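Local coordinates for C2 toxin component I (Clostridium botulinum, PDB 2J3X), which probably transfers ADP-ribose from NAD to actin as the enzymatic component of the binary C2 toxin, at residues K289-T294 with E371-A376. The protein carries 2 engineered substitutions. Numbering follows the deposited sequence.
Sequences KPIPQT and EGAIGA
Ile291 carries the backbone pairing between 289-294 and 371-376, which run antiparallel, both largely without regular secondary structure. Ile291 N donates to Ala373 O (2.9 Å), and Ile291 O accepts from Gly372 N (2.8 Å, 164° at the hydrogen); in each bond the donor lies in the carbonyl plane. Beyond these two bonds, a weak one follows from Glu371 N to Thr294 OG1, which sits beside its own backbone N, chi1 -61°. At the other end a water accepts from Lys289 N and can donate to Gly375 O.

The side chain of Ile291 turns inward: CG1 packs on the methyl of Ala373 (CG1 to CB 4.0 Å), while CD1 reaches on to the carbonyl of Gly375, and Tyr234 of helix 227-234 touches the same side chain. Pro290 lays its CB against Ala373 O at 3.4 Å; its ring and Ile374 lie side by side, CG to CD1. At the exposed end, the extended Glu371 passes CG close to Pro292 O (3.5 Å), CG being anti to the backbone N, chi1 178°.

The pairing joins the segment entering strand 295-301 to the one leaving its antiparallel neighbour 363-369. It carries the antiparallel pairing of these two strands a little beyond their ends, through loop residues, where the chain passes from the five-stranded sheet to the three-stranded sheet containing 375-377, within the second ADP-ribosyltransferase exoenzyme region.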
ATOM      1  N   LYS A 289     -15.714 -15.144 -15.204  1.00 13.97           N
ATOM      2  CA  LYS A 289     -14.378 -14.690 -15.538  1.00 13.63           C
ATOM      3  C   LYS A 289     -13.692 -14.210 -14.233  1.00 12.76           C
ATOM      4  O   LYS A 289     -13.692 -13.023 -13.926  1.00 10.93           O
ATOM      5  CB  LYS A 289     -14.487 -13.594 -16.621  1.00 15.16           C
ATOM      6  CG  LYS A 289     -13.201 -13.191 -17.257  1.00 20.64           C
ATOM      7  CD  LYS A 289     -13.393 -12.644 -18.743  1.00 16.27           C
ATOM      8  CE  LYS A 289     -12.001 -12.853 -19.317  1.00 21.03           C
ATOM      9  NZ  LYS A 289     -11.717 -11.937 -20.395  1.00 21.46           N
ATOM     10  N   PRO A 290     -13.242 -15.153 -13.378  1.00 12.12           N
ATOM     11  CA  PRO A 290     -12.656 -14.741 -12.087  1.00 11.16           C
ATOM     12  C   PRO A 290     -11.437 -13.807 -12.275  1.00 11.27           C
ATOM     13  O   PRO A 290     -10.850 -13.715 -13.361  1.00 10.26           O
ATOM     14  CB  PRO A 290     -12.257 -16.079 -11.436  1.00 12.00           C
ATOM     15  CG  PRO A 290     -13.286 -17.102 -12.041  1.00 12.74           C
ATOM     16  CD  PRO A 290     -13.301 -16.627 -13.502  1.00 12.12           C
ATOM     17  N   ILE A 291     -11.096 -13.068 -11.224  1.00 11.74           N
ATOM     18  CA  ILE A 291      -9.993 -12.121 -11.329  1.00 10.39           C
ATOM     19  C   ILE A 291      -8.741 -12.804 -11.924  1.00 12.15           C
ATOM     20  O   ILE A 291      -8.297 -13.812 -11.422  1.00 10.76           O
ATOM     21  CB  ILE A 291      -9.682 -11.595  -9.926  1.00 11.44           C
ATOM     22  CG1 ILE A 291     -10.923 -10.868  -9.329  1.00 10.33           C
ATOM     23  CG2 ILE A 291      -8.459 -10.666  -9.927  1.00 10.10           C
ATOM     24  CD1 ILE A 291     -11.474  -9.712 -10.259  1.00 11.46           C
ATOM     25  N   PRO A 292      -8.230 -12.291 -13.044  1.00 12.72           N
ATOM     26  CA  PRO A 292      -7.227 -13.070 -13.811  1.00 13.90           C
ATOM     27  C   PRO A 292      -5.806 -13.010 -13.255  1.00 13.83           C
ATOM     28  O   PRO A 292      -4.963 -13.812 -13.646  1.00 13.48           O
ATOM     29  CB  PRO A 292      -7.308 -12.433 -15.197  1.00 14.50           C
ATOM     30  CG  PRO A 292      -7.696 -11.028 -14.921  1.00 16.25           C
ATOM     31  CD  PRO A 292      -8.671 -11.093 -13.767  1.00 14.16           C
ATOM     32  N   GLN A 293      -5.501 -11.971 -12.469  1.00 12.70           N
ATOM     33  CA  GLN A 293      -4.141 -11.826 -11.895  1.00 11.90           C
ATOM     34  C   GLN A 293      -4.304 -11.077 -10.602  1.00 12.76           C
ATOM     35  O   GLN A 293      -5.318 -10.407 -10.419  1.00 12.62           O
ATOM     36  CB  GLN A 293      -3.209 -11.065 -12.851  1.00 12.16           C
ATOM     37  CG  GLN A 293      -3.628  -9.557 -13.041  1.00 12.38           C
ATOM     38  CD  GLN A 293      -2.801  -8.763 -14.047  1.00 15.90           C
ATOM     39  OE1 GLN A 293      -3.332  -8.001 -14.800  1.00 14.33           O
ATOM     40  NE2 GLN A 293      -1.469  -8.969 -14.054  1.00 20.46           N
ATOM     41  N   THR A 294      -3.315 -11.133  -9.736  1.00 11.03           N
ATOM     42  CA  THR A 294      -3.426 -10.412  -8.455  1.00 12.19           C
ATOM     43  C   THR A 294      -3.328  -8.904  -8.687  1.00 12.67           C
ATOM     44  O   THR A 294      -2.430  -8.438  -9.371  1.00 11.93           O
ATOM     45  CB  THR A 294      -2.343 -10.901  -7.516  1.00 14.47           C
ATOM     46  OG1 THR A 294      -2.562 -12.302  -7.299  1.00 16.88           O
ATOM     47  CG2 THR A 294      -2.445 -10.189  -6.119  1.00 16.26           C
ATOM     48  N   GLU A 371      -5.450 -13.859  -7.852  1.00 11.98           N
ATOM     49  CA  GLU A 371      -5.883 -14.588  -9.025  1.00 12.71           C
ATOM     50  C   GLU A 371      -6.937 -15.668  -8.706  1.00 11.96           C
ATOM     51  O   GLU A 371      -6.673 -16.548  -7.864  1.00 12.17           O
ATOM     52  CB  GLU A 371      -4.676 -15.256  -9.745  1.00 13.44           C
ATOM     53  CG  GLU A 371      -5.136 -16.063 -10.950  1.00 14.36           C
ATOM     54  CD  GLU A 371      -4.045 -16.842 -11.698  1.00 18.21           C
ATOM     55  OE1 GLU A 371      -2.926 -16.347 -11.720  1.00 19.73           O
ATOM     56  OE2 GLU A 371      -4.375 -17.960 -12.220  1.00 21.19           O
ATOM     57  N   GLY A 372      -8.081 -15.665  -9.391  1.00 10.40           N
ATOM     58  CA  GLY A 372      -9.038 -16.733  -9.225  1.00 10.41           C
ATOM     59  C   GLY A 372     -10.152 -16.255  -8.292  1.00 10.50           C
ATOM     60  O   GLY A 372     -11.152 -16.958  -8.144  1.00 12.48           O
ATOM     61  N   ALA A 373      -9.958 -15.116  -7.621  1.00 12.40           N
ATOM     62  CA  ALA A 373     -11.076 -14.561  -6.739  1.00 11.18           C
ATOM     63  C   ALA A 373     -12.361 -14.407  -7.587  1.00 12.34           C
ATOM     64  O   ALA A 373     -12.307 -14.006  -8.770  1.00 12.18           O
ATOM     65  CB  ALA A 373     -10.717 -13.234  -6.145  1.00 13.88           C
ATOM     66  N   ILE A 374     -13.505 -14.711  -6.982  1.00 11.92           N
ATOM     67  CA  ILE A 374     -14.748 -14.612  -7.703  1.00 10.25           C
ATOM     68  C   ILE A 374     -15.269 -13.145  -7.644  1.00 10.56           C
ATOM     69  O   ILE A 374     -15.558 -12.576  -6.563  1.00 10.40           O
ATOM     70  CB  ILE A 374     -15.805 -15.552  -7.113  1.00 11.72           C
ATOM     71  CG1 ILE A 374     -15.315 -16.999  -7.080  1.00 11.23           C
ATOM     72  CG2 ILE A 374     -17.156 -15.378  -7.906  1.00  9.94           C
ATOM     73  CD1 ILE A 374     -14.877 -17.628  -8.445  1.00 13.02           C
ATOM     74  N   GLY A 375     -15.314 -12.539  -8.816  1.00 10.90           N
ATOM     75  CA  GLY A 375     -15.638 -11.135  -8.973  1.00 10.73           C
ATOM     76  C   GLY A 375     -15.471 -10.762 -10.428  1.00 10.28           C
ATOM     77  O   GLY A 375     -14.954 -11.541 -11.228  1.00 10.62           O
ATOM     78  N   ALA A 376     -15.872  -9.536 -10.776  1.00 11.07           N
ATOM     79  CA  ALA A 376     -15.713  -9.061 -12.155  1.00 10.26           C
ATOM     80  C   ALA A 376     -15.599  -7.566 -12.140  1.00 10.88           C
ATOM     81  O   ALA A 376     -16.266  -6.873 -11.351  1.00 10.45           O
ATOM     82  CB  ALA A 376     -16.935  -9.466 -13.009  1.00 10.09           C
TER
HETATM   83  O   HOH W   1     -16.460 -13.056 -13.436  1.00 11.12           O